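Local coordinates for protein FOKI restriction endonuclease (Planomicrobium okeanokoites, PDB 2FOK) that is a metal-dependent type IIS restriction endonuclease that recognises a specific DNA sequence and cleaves the double helix a short distance away, at residues Y159-I165 with I230-L234; K177-G181 with W219-D224; G188-T193 with E410-I414. One frame throughout, in Å; residues are numbered along the deposited sequence.

Interaction 1: Y159-I165 with I230-L234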
ATOM      1  N   TYR A 159      -5.295 -18.174  -0.667  1.00 23.00           N
ATOM      2  CA  TYR A 159      -4.683 -16.848  -0.793  1.00 22.65           C
ATOM      3  C   TYR A 159      -5.191 -15.963   0.364  1.00 21.06           C
ATOM      4  O   TYR A 159      -6.326 -15.495   0.346  1.00 24.00           O
ATOM      5  CB  TYR A 159      -5.078 -16.270  -2.163  1.00 22.55           C
ATOM      6  CG  TYR A 159      -4.426 -14.950  -2.500  1.00 24.73           C
ATOM      7  CD1 TYR A 159      -3.042 -14.810  -2.473  1.00 17.85           C
ATOM      8  CD2 TYR A 159      -5.198 -13.820  -2.768  1.00 23.94           C
ATOM      9  CE1 TYR A 159      -2.449 -13.589  -2.689  1.00 20.06           C
ATOM     10  CE2 TYR A 159      -4.605 -12.589  -2.987  1.00 23.14           C
ATOM     11  CZ  TYR A 159      -3.230 -12.483  -2.941  1.00 19.01           C
ATOM     12  OH  TYR A 159      -2.632 -11.259  -3.133  1.00 20.13           O
ATOM     13  N   PRO A 160      -4.346 -15.709   1.376  1.00 20.70           N
ATOM     14  CA  PRO A 160      -4.764 -14.894   2.523  1.00 22.07           C
ATOM     15  C   PRO A 160      -5.474 -13.568   2.247  1.00 23.76           C
ATOM     16  O   PRO A 160      -6.576 -13.352   2.748  1.00 24.65           O
ATOM     17  CB  PRO A 160      -3.481 -14.729   3.350  1.00 21.80           C
ATOM     18  CG  PRO A 160      -2.619 -15.868   2.947  1.00 20.27           C
ATOM     19  CD  PRO A 160      -2.946 -16.160   1.501  1.00 22.57           C
ATOM     20  N   PRO A 161      -4.854 -12.654   1.477  1.00 22.42           N
ATOM     21  CA  PRO A 161      -5.514 -11.375   1.193  1.00 22.06           C
ATOM     22  C   PRO A 161      -6.973 -11.478   0.768  1.00 22.51           C
ATOM     23  O   PRO A 161      -7.792 -10.644   1.158  1.00 22.92           O
ATOM     24  CB  PRO A 161      -4.631 -10.757   0.118  1.00 23.33           C
ATOM     25  CG  PRO A 161      -3.264 -11.256   0.482  1.00 24.44           C
ATOM     26  CD  PRO A 161      -3.507 -12.701   0.879  1.00 26.50           C
ATOM     27  N   ALA A 162      -7.294 -12.491  -0.036  1.00 24.61           N
ATOM     28  CA  ALA A 162      -8.666 -12.709  -0.494  1.00 22.72           C
ATOM     29  C   ALA A 162      -9.493 -13.075   0.727  1.00 22.68           C
ATOM     30  O   ALA A 162     -10.597 -12.579   0.917  1.00 20.97           O
ATOM     31  CB  ALA A 162      -8.713 -13.836  -1.516  1.00 25.95           C
ATOM     32  N   ILE A 163      -8.951 -13.949   1.566  1.00 23.61           N
ATOM     33  CA  ILE A 163      -9.663 -14.334   2.779  1.00 23.40           C
ATOM     34  C   ILE A 163      -9.860 -13.098   3.652  1.00 22.12           C
ATOM     35  O   ILE A 163     -10.898 -12.941   4.283  1.00 24.78           O
ATOM     36  CB  ILE A 163      -8.895 -15.418   3.569  1.00 21.64           C
ATOM     37  CG1 ILE A 163      -8.858 -16.716   2.754  1.00 17.85           C
ATOM     38  CG2 ILE A 163      -9.571 -15.668   4.924  1.00 21.45           C
ATOM     39  CD1 ILE A 163     -10.199 -17.116   2.156  1.00 17.54           C
ATOM     40  N   ARG A 164      -8.863 -12.217   3.675  1.00 25.15           N
ATOM     41  CA  ARG A 164      -8.946 -10.985   4.456  1.00 25.42           C
ATOM     42  C   ARG A 164     -10.010 -10.059   3.888  1.00 23.21           C
ATOM     43  O   ARG A 164     -10.742  -9.427   4.639  1.00 26.45           O
ATOM     44  CB  ARG A 164      -7.610 -10.240   4.467  1.00 27.91           C
ATOM     45  CG  ARG A 164      -7.676  -8.921   5.215  1.00 25.24           C
ATOM     46  CD  ARG A 164      -8.271  -9.118   6.618  1.00 23.12           C
ATOM     47  NE  ARG A 164      -8.005  -7.983   7.501  1.00 20.54           N
ATOM     48  CZ  ARG A 164      -8.341  -7.935   8.790  1.00 20.72           C
ATOM     49  NH1 ARG A 164      -8.960  -8.957   9.360  1.00 12.12           N
ATOM     50  NH2 ARG A 164      -8.072  -6.853   9.510  1.00 14.87           N
ATOM     51  N   ILE A 165     -10.088  -9.955   2.566  1.00 23.31           N
ATOM     52  CA  ILE A 165     -11.107  -9.097   1.979  1.00 23.70           C
ATOM     53  C   ILE A 165     -12.490  -9.650   2.363  1.00 24.50           C
ATOM     54  O   ILE A 165     -13.408  -8.882   2.655  1.00 24.74           O
ATOM     55  CB  ILE A 165     -10.979  -9.015   0.427  1.00 21.42           C
ATOM     56  CG1 ILE A 165      -9.683  -8.291   0.040  1.00 23.41           C
ATOM     57  CG2 ILE A 165     -12.164  -8.255  -0.163  1.00 20.31           C
ATOM     58  CD1 ILE A 165      -9.735  -6.766   0.178  1.00 20.64           C
ATOM     59  N   ILE A 230      -7.912  -7.631  -5.839  1.00 19.36           N
ATOM     60  CA  ILE A 230      -8.393  -8.834  -5.189  1.00 18.84           C
ATOM     61  C   ILE A 230      -9.916  -8.855  -5.183  1.00 18.74           C
ATOM     62  O   ILE A 230     -10.527  -9.894  -5.425  1.00 18.55           O
ATOM     63  CB  ILE A 230      -7.875  -8.963  -3.751  1.00 20.80           C
ATOM     64  CG1 ILE A 230      -6.346  -8.854  -3.738  1.00 20.47           C
ATOM     65  CG2 ILE A 230      -8.294 -10.328  -3.172  1.00 18.58           C
ATOM     66  CD1 ILE A 230      -5.743  -8.719  -2.352  1.00 19.47           C
ATOM     67  N   GLY A 231     -10.524  -7.703  -4.919  1.00 19.47           N
ATOM     68  CA  GLY A 231     -11.975  -7.618  -4.904  1.00 18.54           C
ATOM     69  C   GLY A 231     -12.582  -7.925  -6.260  1.00 18.79           C
ATOM     70  O   GLY A 231     -13.672  -8.494  -6.347  1.00 19.11           O
ATOM     71  N   GLY A 232     -11.885  -7.536  -7.322  1.00 17.08           N
ATOM     72  CA  GLY A 232     -12.363  -7.808  -8.668  1.00 20.38           C
ATOM     73  C   GLY A 232     -12.266  -9.288  -9.008  1.00 21.80           C
ATOM     74  O   GLY A 232     -13.096  -9.825  -9.748  1.00 23.62           O
ATOM     75  N   TRP A 233     -11.251  -9.958  -8.469  1.00 22.17           N
ATOM     76  CA  TRP A 233     -11.078 -11.391  -8.702  1.00 23.14           C
ATOM     77  C   TRP A 233     -12.267 -12.128  -8.091  1.00 24.54           C
ATOM     78  O   TRP A 233     -12.890 -12.971  -8.741  1.00 28.54           O
ATOM     79  CB  TRP A 233      -9.776 -11.889  -8.056  1.00 18.62           C
ATOM     80  CG  TRP A 233      -8.523 -11.418  -8.754  1.00 17.57           C
ATOM     81  CD1 TRP A 233      -8.430 -10.837 -10.002  1.00 17.54           C
ATOM     82  CD2 TRP A 233      -7.183 -11.469  -8.239  1.00 18.48           C
ATOM     83  NE1 TRP A 233      -7.114 -10.524 -10.288  1.00 14.02           N
ATOM     84  CE2 TRP A 233      -6.330 -10.901  -9.226  1.00 18.72           C
ATOM     85  CE3 TRP A 233      -6.619 -11.936  -7.043  1.00 12.15           C
ATOM     86  CZ2 TRP A 233      -4.948 -10.791  -9.044  1.00 19.19           C
ATOM     87  CZ3 TRP A 233      -5.252 -11.828  -6.862  1.00 16.04           C
ATOM     88  CH2 TRP A 233      -4.427 -11.258  -7.861  1.00 19.06           C
ATOM     89  N   LEU A 234     -12.588 -11.785  -6.843  1.00 23.72           N
ATOM     90  CA  LEU A 234     -13.697 -12.396  -6.105  1.00 22.70           C
ATOM     91  C   LEU A 234     -15.063 -12.103  -6.715  1.00 25.28           C
ATOM     92  O   LEU A 234     -16.000 -12.875  -6.549  1.00 25.44           O
ATOM     93  CB  LEU A 234     -13.704 -11.902  -4.664  1.00 19.25           C
ATOM     94  CG  LEU A 234     -12.482 -12.170  -3.799  1.00 20.58           C
ATOM     95  CD1 LEU A 234     -12.566 -11.325  -2.545  1.00 15.81           C
ATOM     96  CD2 LEU A 234     -12.422 -13.651  -3.447  1.00 23.70           C
TER
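The carbonyl O of Tyr159 takes two backbone N-H groups at the start of helix 160-169: that of Ile163 at 3.3 Å and, more weakly, that of Ala162. Tyr159 is the N-cap of this helix, which packs against helix 222-236. The pair is a worked example of steep helix-helix packing in the second recognition subdomain, a member of the helix-turn-helix clan; the local axes cross at -80° and come within 9.9 Å. At so wide an angle the two helices meet over a short length, and the contact rests on a few apolar side chains.

Ile230 sits at the centre of the contact, and its two branches divide the work. CD1 reaches the proline ring, lying a tight 3.4 Å from Pro161 CB, and also approaches CE2 of Tyr159. CG2 drops onto Ala162, 3.6 Å from its CA, with Ile165 CG1 on its flank. Were Ile230 cut back to an alanine, the space between Pro161 and Ile165 would probably be left unfilled and the Tyr159 ring would lose a neighbour. Leu234, one turn later, repeats the theme with its own fork: CD1 meets Ile165 CG2 at 3.9 Å, while CD2 lies near Ala162 CB.

With CG anti to the backbone N (chi1 -175°), the Tyr159 ring is placed where its CE2 meets both Ile230 CD1 and Trp233 CZ3, and Pro161 CD lies over the centre of one of its faces. Its hydroxyl is hydrogen-bonded to the carbonyl O of Gly9, so this polar end is satisfied within the apolar setting. Trp233, whose indole also stacks on Trp113, runs at about a right angle to the tyrosine, and its CZ3 edge stops 4.0 Å from Tyr159 CE2.

Interaction 2: K177-G181 with W219-D224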
ATOM      1  N   LYS A 177     -12.678   0.494  -1.929  1.00 23.09           N
ATOM      2  CA  LYS A 177     -11.319  -0.030  -1.911  1.00 19.05           C
ATOM      3  C   LYS A 177     -10.493   0.632  -0.809  1.00 22.06           C
ATOM      4  O   LYS A 177      -9.533   0.044  -0.296  1.00 19.50           O
ATOM      5  CB  LYS A 177     -10.666   0.235  -3.258  1.00 21.43           C
ATOM      6  CG  LYS A 177     -10.690   1.712  -3.657  1.00 17.39           C
ATOM      7  CD  LYS A 177      -9.842   1.970  -4.891  1.00 24.22           C
ATOM      8  CE  LYS A 177     -10.616   2.775  -5.939  1.00 23.21           C
ATOM      9  NZ  LYS A 177      -9.719   3.405  -6.941  1.00 26.81           N
ATOM     10  N   PHE A 178     -10.873   1.861  -0.455  1.00 22.18           N
ATOM     11  CA  PHE A 178     -10.179   2.631   0.584  1.00 21.35           C
ATOM     12  C   PHE A 178     -10.511   2.133   1.978  1.00 18.83           C
ATOM     13  O   PHE A 178      -9.631   2.081   2.847  1.00 16.77           O
ATOM     14  CB  PHE A 178     -10.546   4.118   0.510  1.00 16.85           C
ATOM     15  CG  PHE A 178     -10.460   4.694  -0.864  1.00 21.70           C
ATOM     16  CD1 PHE A 178      -9.247   5.160  -1.361  1.00 16.66           C
ATOM     17  CD2 PHE A 178     -11.596   4.772  -1.667  1.00 18.07           C
ATOM     18  CE1 PHE A 178      -9.168   5.696  -2.637  1.00 21.42           C
ATOM     19  CE2 PHE A 178     -11.521   5.308  -2.945  1.00 21.17           C
ATOM     20  CZ  PHE A 178     -10.306   5.771  -3.430  1.00 19.05           C
ATOM     21  N   ASP A 179     -11.782   1.798   2.194  1.00 18.55           N
ATOM     22  CA  ASP A 179     -12.252   1.296   3.492  1.00 17.98           C
ATOM     23  C   ASP A 179     -11.733  -0.101   3.730  1.00 16.29           C
ATOM     24  O   ASP A 179     -11.678  -0.576   4.860  1.00 19.47           O
ATOM     25  CB  ASP A 179     -13.768   1.240   3.534  1.00 20.79           C
ATOM     26  CG  ASP A 179     -14.369   2.458   4.166  1.00 25.84           C
ATOM     27  OD1 ASP A 179     -13.590   3.258   4.728  1.00 24.42           O
ATOM     28  OD2 ASP A 179     -15.613   2.609   4.091  1.00 25.91           O
ATOM     29  N   LEU A 180     -11.397  -0.770   2.633  1.00 19.84           N
ATOM     30  CA  LEU A 180     -10.864  -2.119   2.676  1.00 17.51           C
ATOM     31  C   LEU A 180      -9.356  -2.018   2.751  1.00 14.91           C
ATOM     32  O   LEU A 180      -8.720  -2.687   3.560  1.00 20.31           O
ATOM     33  CB  LEU A 180     -11.289  -2.882   1.420  1.00 16.57           C
ATOM     34  CG  LEU A 180     -12.760  -3.308   1.443  1.00 17.27           C
ATOM     35  CD1 LEU A 180     -13.245  -3.651   0.034  1.00 15.03           C
ATOM     36  CD2 LEU A 180     -12.921  -4.494   2.378  1.00 13.58           C
ATOM     37  N   GLY A 181      -8.789  -1.145   1.925  1.00 15.98           N
ATOM     38  CA  GLY A 181      -7.346  -0.969   1.887  1.00 16.20           C
ATOM     39  C   GLY A 181      -6.674  -0.616   3.197  1.00 16.16           C
ATOM     40  O   GLY A 181      -5.548  -1.030   3.446  1.00 18.78           O
ATOM     41  N   TRP A 219      -6.845   7.544  -8.188  1.00 28.22           N
ATOM     42  CA  TRP A 219      -6.322   8.187  -6.978  1.00 28.32           C
ATOM     43  C   TRP A 219      -6.396   7.087  -5.944  1.00 27.95           C
ATOM     44  O   TRP A 219      -7.473   6.813  -5.410  1.00 28.09           O
ATOM     45  CB  TRP A 219      -7.250   9.315  -6.533  1.00 27.66           C
ATOM     46  CG  TRP A 219      -6.647  10.688  -6.428  1.00 33.03           C
ATOM     47  CD1 TRP A 219      -6.510  11.443  -5.290  1.00 33.37           C
ATOM     48  CD2 TRP A 219      -6.243  11.531  -7.510  1.00 30.89           C
ATOM     49  NE1 TRP A 219      -6.058  12.701  -5.603  1.00 30.25           N
ATOM     50  CE2 TRP A 219      -5.887  12.784  -6.957  1.00 30.47           C
ATOM     51  CE3 TRP A 219      -6.155  11.352  -8.894  1.00 29.70           C
ATOM     52  CZ2 TRP A 219      -5.448  13.848  -7.741  1.00 35.38           C
ATOM     53  CZ3 TRP A 219      -5.720  12.406  -9.672  1.00 32.73           C
ATOM     54  CH2 TRP A 219      -5.371  13.643  -9.094  1.00 39.57           C
ATOM     55  N   GLU A 220      -5.276   6.446  -5.647  1.00 26.78           N
ATOM     56  CA  GLU A 220      -5.336   5.365  -4.680  1.00 27.13           C
ATOM     57  C   GLU A 220      -3.983   5.003  -4.089  1.00 24.29           C
ATOM     58  O   GLU A 220      -2.943   5.276  -4.685  1.00 23.13           O
ATOM     59  CB  GLU A 220      -5.985   4.136  -5.344  1.00 25.48           C
ATOM     60  CG  GLU A 220      -5.034   3.340  -6.211  1.00 24.22           C
ATOM     61  CD  GLU A 220      -5.705   2.659  -7.392  1.00 21.47           C
ATOM     62  OE1 GLU A 220      -6.877   2.251  -7.286  1.00 17.83           O
ATOM     63  OE2 GLU A 220      -5.038   2.532  -8.436  1.00 28.74           O
ATOM     64  N   GLY A 221      -4.012   4.403  -2.902  1.00 23.72           N
ATOM     65  CA  GLY A 221      -2.787   3.988  -2.239  1.00 23.94           C
ATOM     66  C   GLY A 221      -2.511   2.548  -2.619  1.00 24.54           C
ATOM     67  O   GLY A 221      -3.363   1.899  -3.233  1.00 25.01           O
ATOM     68  N   SER A 222      -1.341   2.034  -2.260  1.00 22.49           N
ATOM     69  CA  SER A 222      -1.006   0.658  -2.604  1.00 26.03           C
ATOM     70  C   SER A 222      -2.051  -0.356  -2.151  1.00 24.57           C
ATOM     71  O   SER A 222      -2.450  -1.206  -2.936  1.00 27.26           O
ATOM     72  CB  SER A 222       0.355   0.276  -2.027  1.00 26.73           C
ATOM     73  OG  SER A 222       1.073   1.418  -1.617  1.00 28.21           O
ATOM     74  N   SER A 223      -2.498  -0.272  -0.896  1.00 24.93           N
ATOM     75  CA  SER A 223      -3.494  -1.216  -0.381  1.00 22.00           C
ATOM     76  C   SER A 223      -4.844  -1.040  -1.080  1.00 26.51           C
ATOM     77  O   SER A 223      -5.602  -2.006  -1.239  1.00 25.13           O
ATOM     78  CB  SER A 223      -3.668  -1.039   1.122  1.00 22.50           C
ATOM     79  OG  SER A 223      -2.764  -1.858   1.849  1.00 21.01           O
ATOM     80  N   ASP A 224      -5.149   0.192  -1.484  1.00 25.60           N
ATOM     81  CA  ASP A 224      -6.394   0.475  -2.192  1.00 25.36           C
ATOM     82  C   ASP A 224      -6.347  -0.224  -3.556  1.00 23.18           C
ATOM     83  O   ASP A 224      -7.377  -0.656  -4.068  1.00 24.44           O
ATOM     84  CB  ASP A 224      -6.578   1.989  -2.374  1.00 23.35           C
ATOM     85  CG  ASP A 224      -6.435   2.752  -1.065  1.00 26.22           C
ATOM     86  OD1 ASP A 224      -6.837   2.207  -0.020  1.00 31.29           O
ATOM     87  OD2 ASP A 224      -5.916   3.889  -1.072  1.00 23.64           O
TER
HETATM   88  O   HOH W   1      -9.560   6.235  -6.752  1.00 23.26           O
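Lys177 and Glu220 both set CG between their own backbone N and carbonyl carbon (chi1 55° and 80°), a crowded position that, with a bend further along each chain, lets the two side chains meet at about a right angle. NZ then forms a salt bridge with Glu220 OE1 at 3.1 Å, coming in from above the carboxylate plane. The same oxygen has a second cationic partner in Arg228, which would probably help hold the carboxylate in place.

The setting is the N-terminus of helix 222-236, packed on the short helix 177-181 in a subdomain of the helix-turn-helix clan. Gly221 is the N-cap, and Asp224, three residues on, takes its N-H: Gly221 N donates to OD2 at 2.7 Å, on the anti side and 28° out of the carboxylate plane. Ser194 and Leu195 also bind the carboxylate, through OD1 and OD2 respectively, so it ties the loop before helix 197-205 to this helix start.

The Phe178 ring lies across the same aspartate at about a right angle, with CD1 3.6 Å from Asp224 OD2. Gly181 comes close on the other helix, its CA 3.7 Å from Asp224 OD1, where a side chain would collide with that oxygen. One water completes the join: it accepts from Lys177 NZ at 2.8 Å and donates to Trp219 O, a carbonyl oxygen that also sits in the plane of the Phe178 ring, 3.4 Å from CE1.

Interaction 3: G188-T193 with E410-I414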
ATOM      1  N   GLY A 188      -0.204   1.184   6.459  1.00 24.84           N
ATOM      2  CA  GLY A 188       0.533   2.377   6.800  1.00 22.39           C
ATOM      3  C   GLY A 188       1.918   2.505   6.225  1.00 22.83           C
ATOM      4  O   GLY A 188       2.334   3.600   5.856  1.00 22.50           O
ATOM      5  N   GLU A 189       2.648   1.398   6.155  1.00 23.48           N
ATOM      6  CA  GLU A 189       4.002   1.448   5.635  1.00 21.68           C
ATOM      7  C   GLU A 189       3.975   1.557   4.128  1.00 21.91           C
ATOM      8  O   GLU A 189       2.927   1.348   3.510  1.00 23.06           O
ATOM      9  CB  GLU A 189       4.783   0.209   6.073  1.00 23.86           C
ATOM     10  CG  GLU A 189       4.308  -1.088   5.466  1.00 18.34           C
ATOM     11  CD  GLU A 189       4.998  -2.280   6.072  1.00 22.53           C
ATOM     12  OE1 GLU A 189       5.222  -2.268   7.312  1.00 20.53           O
ATOM     13  OE2 GLU A 189       5.317  -3.224   5.310  1.00 19.79           O
ATOM     14  N   SER A 190       5.116   1.903   3.534  1.00 22.26           N
ATOM     15  CA  SER A 190       5.185   2.043   2.081  1.00 23.36           C
ATOM     16  C   SER A 190       4.996   0.685   1.396  1.00 22.28           C
ATOM     17  O   SER A 190       5.664  -0.298   1.727  1.00 19.27           O
ATOM     18  CB  SER A 190       6.513   2.680   1.668  1.00 22.15           C
ATOM     19  OG  SER A 190       7.611   1.917   2.112  1.00 31.41           O
ATOM     20  N   GLY A 191       4.069   0.644   0.446  1.00 21.30           N
ATOM     21  CA  GLY A 191       3.768  -0.589  -0.250  1.00 18.34           C
ATOM     22  C   GLY A 191       2.356  -1.001   0.129  1.00 20.73           C
ATOM     23  O   GLY A 191       1.692  -1.714  -0.612  1.00 21.92           O
ATOM     24  N   PHE A 192       1.900  -0.541   1.297  1.00 22.92           N
ATOM     25  CA  PHE A 192       0.551  -0.826   1.798  1.00 20.49           C
ATOM     26  C   PHE A 192      -0.062   0.447   2.369  1.00 20.04           C
ATOM     27  O   PHE A 192      -0.460   0.482   3.539  1.00 23.48           O
ATOM     28  CB  PHE A 192       0.572  -1.892   2.906  1.00 17.55           C
ATOM     29  CG  PHE A 192       1.321  -3.131   2.545  1.00 10.47           C
ATOM     30  CD1 PHE A 192       0.702  -4.143   1.829  1.00 13.47           C
ATOM     31  CD2 PHE A 192       2.655  -3.277   2.909  1.00  8.62           C
ATOM     32  CE1 PHE A 192       1.398  -5.299   1.469  1.00 15.35           C
ATOM     33  CE2 PHE A 192       3.371  -4.419   2.562  1.00 14.04           C
ATOM     34  CZ  PHE A 192       2.742  -5.439   1.837  1.00 17.81           C
ATOM     35  N   THR A 193      -0.148   1.483   1.540  1.00 20.72           N
ATOM     36  CA  THR A 193      -0.712   2.763   1.953  1.00 21.46           C
ATOM     37  C   THR A 193      -2.167   2.882   1.503  1.00 22.17           C
ATOM     38  O   THR A 193      -2.568   2.283   0.509  1.00 23.78           O
ATOM     39  CB  THR A 193       0.081   3.943   1.347  1.00 21.22           C
ATOM     40  OG1 THR A 193      -0.143   3.979  -0.061  1.00 18.51           O
ATOM     41  CG2 THR A 193       1.571   3.795   1.605  1.00 14.20           C
ATOM     42  N   GLU A 410       5.214   5.597  10.216  1.00 23.45           N
ATOM     43  CA  GLU A 410       5.612   5.145   8.884  1.00 23.51           C
ATOM     44  C   GLU A 410       5.857   6.306   7.917  1.00 19.79           C
ATOM     45  O   GLU A 410       6.429   6.118   6.850  1.00 23.76           O
ATOM     46  CB  GLU A 410       4.545   4.213   8.298  1.00 18.96           C
ATOM     47  CG  GLU A 410       4.455   2.848   8.979  1.00 23.32           C
ATOM     48  CD  GLU A 410       5.758   2.047   8.941  1.00 28.29           C
ATOM     49  OE1 GLU A 410       6.601   2.260   8.038  1.00 30.86           O
ATOM     50  OE2 GLU A 410       5.938   1.188   9.827  1.00 28.33           O
ATOM     51  N   LEU A 411       5.419   7.502   8.302  1.00 20.92           N
ATOM     52  CA  LEU A 411       5.586   8.707   7.496  1.00 16.71           C
ATOM     53  C   LEU A 411       7.052   9.125   7.409  1.00 19.41           C
ATOM     54  O   LEU A 411       7.434   9.870   6.521  1.00 18.75           O
ATOM     55  CB  LEU A 411       4.785   9.854   8.106  1.00 19.96           C
ATOM     56  CG  LEU A 411       3.286   9.704   8.320  1.00 15.84           C
ATOM     57  CD1 LEU A 411       2.677  11.088   8.454  1.00 15.31           C
ATOM     58  CD2 LEU A 411       2.658   8.959   7.147  1.00 19.13           C
ATOM     59  N   ILE A 412       7.868   8.657   8.349  1.00 19.24           N
ATOM     60  CA  ILE A 412       9.287   8.983   8.359  1.00 19.56           C
ATOM     61  C   ILE A 412      10.009   8.383   7.147  1.00 22.76           C
ATOM     62  O   ILE A 412      10.984   8.955   6.646  1.00 21.49           O
ATOM     63  CB  ILE A 412       9.971   8.448   9.635  1.00 20.49           C
ATOM     64  CG1 ILE A 412       9.614   9.319  10.829  1.00 19.37           C
ATOM     65  CG2 ILE A 412      11.463   8.442   9.451  1.00 15.97           C
ATOM     66  CD1 ILE A 412      10.022   8.706  12.134  1.00 26.36           C
ATOM     67  N   GLU A 413       9.537   7.217   6.704  1.00 21.83           N
ATOM     68  CA  GLU A 413      10.112   6.532   5.556  1.00 19.28           C
ATOM     69  C   GLU A 413       9.381   6.983   4.291  1.00 20.34           C
ATOM     70  O   GLU A 413       9.997   7.207   3.257  1.00 21.27           O
ATOM     71  CB  GLU A 413       9.997   5.002   5.726  1.00 19.30           C
ATOM     72  CG  GLU A 413      10.188   4.210   4.423  1.00 27.82           C
ATOM     73  CD  GLU A 413      10.813   2.817   4.607  1.00 27.90           C
ATOM     74  OE1 GLU A 413      10.423   2.078   5.530  1.00 29.49           O
ATOM     75  OE2 GLU A 413      11.693   2.453   3.803  1.00 30.21           O
ATOM     76  N   ILE A 414       8.063   7.122   4.386  1.00 23.01           N
ATOM     77  CA  ILE A 414       7.246   7.548   3.256  1.00 22.53           C
ATOM     78  C   ILE A 414       7.696   8.936   2.763  1.00 26.29           C
ATOM     79  O   ILE A 414       7.682   9.213   1.558  1.00 21.21           O
ATOM     80  CB  ILE A 414       5.746   7.591   3.667  1.00 20.76           C
ATOM     81  CG1 ILE A 414       5.072   6.274   3.301  1.00 24.89           C
ATOM     82  CG2 ILE A 414       5.027   8.737   2.977  1.00 23.96           C
ATOM     83  CD1 ILE A 414       4.241   5.683   4.417  1.00 25.99           C
TER
HETATM   84  O   HOH W   2       6.990  -1.075   8.760  1.00 21.53           O
HETATM   85  O   HOH W   3       7.490   3.265   5.626  1.00 20.47           O
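Glu410 brings CD and OE1 of its bent side chain against CB of Glu189, with CG anti to the carbonyl carbon and a second turn at chi2 (-59°). This bend sets the carboxylate against the loop, OE1 3.4 Å from Glu189 CB. Glu189 itself is extended beyond CG, and the two acids end with OE1 of Glu189 4.3 Å from OE2 of Glu410. A water donates to both of these oxygens, at 2.6 Å to Glu189 OE1 and 2.7 Å to Glu410 OE2. Salt bridges from Arg310 to Glu189 and from Lys394 to Glu410 would be expected to offset the like charges.

The loop is a type II beta turn, Glu189 to Phe192, with Gly191 at its third position. It belongs to the second recognition subdomain and packs against the short helix 411-414 of the cleavage domain.

Ile414 supplies the methyl contact. Its chi1 of -94° lies off the usual staggered values, and CD1 lies against the carbonyl O of Gly188 at 3.2 Å, with Thr193 CG2 at 4.3 Å. Ser190 OG, hydrogen-bonded to Asn299 O, stands 4.2 Å from Glu413 CG.

Overall arrangement
All three contacts are largely buried, yet their chemistry changes with their place in the fold. Interactions 1 and 2 lie inside the second recognition subdomain and share helix 222-236, one using its C-terminal half and the other its N-terminal end; interaction 2 is nested within the chain loop that interaction 1 closes. Interaction 1 is wholly apolar between helices, interaction 2 charged and water-assisted at a helix end. Interaction 3 instead bridges recognition and cleavage domains, mainly through acids and water, with an isoleucine methyl. It touches interaction 2 directly: Ser223 N probably hydrogen-bonds to Thr193 O at 2.9 Å, linking the loop that meets the cleavage domain to the helix start. Interactions 1 and 3 do not touch, their centres lying about 22 Å apart.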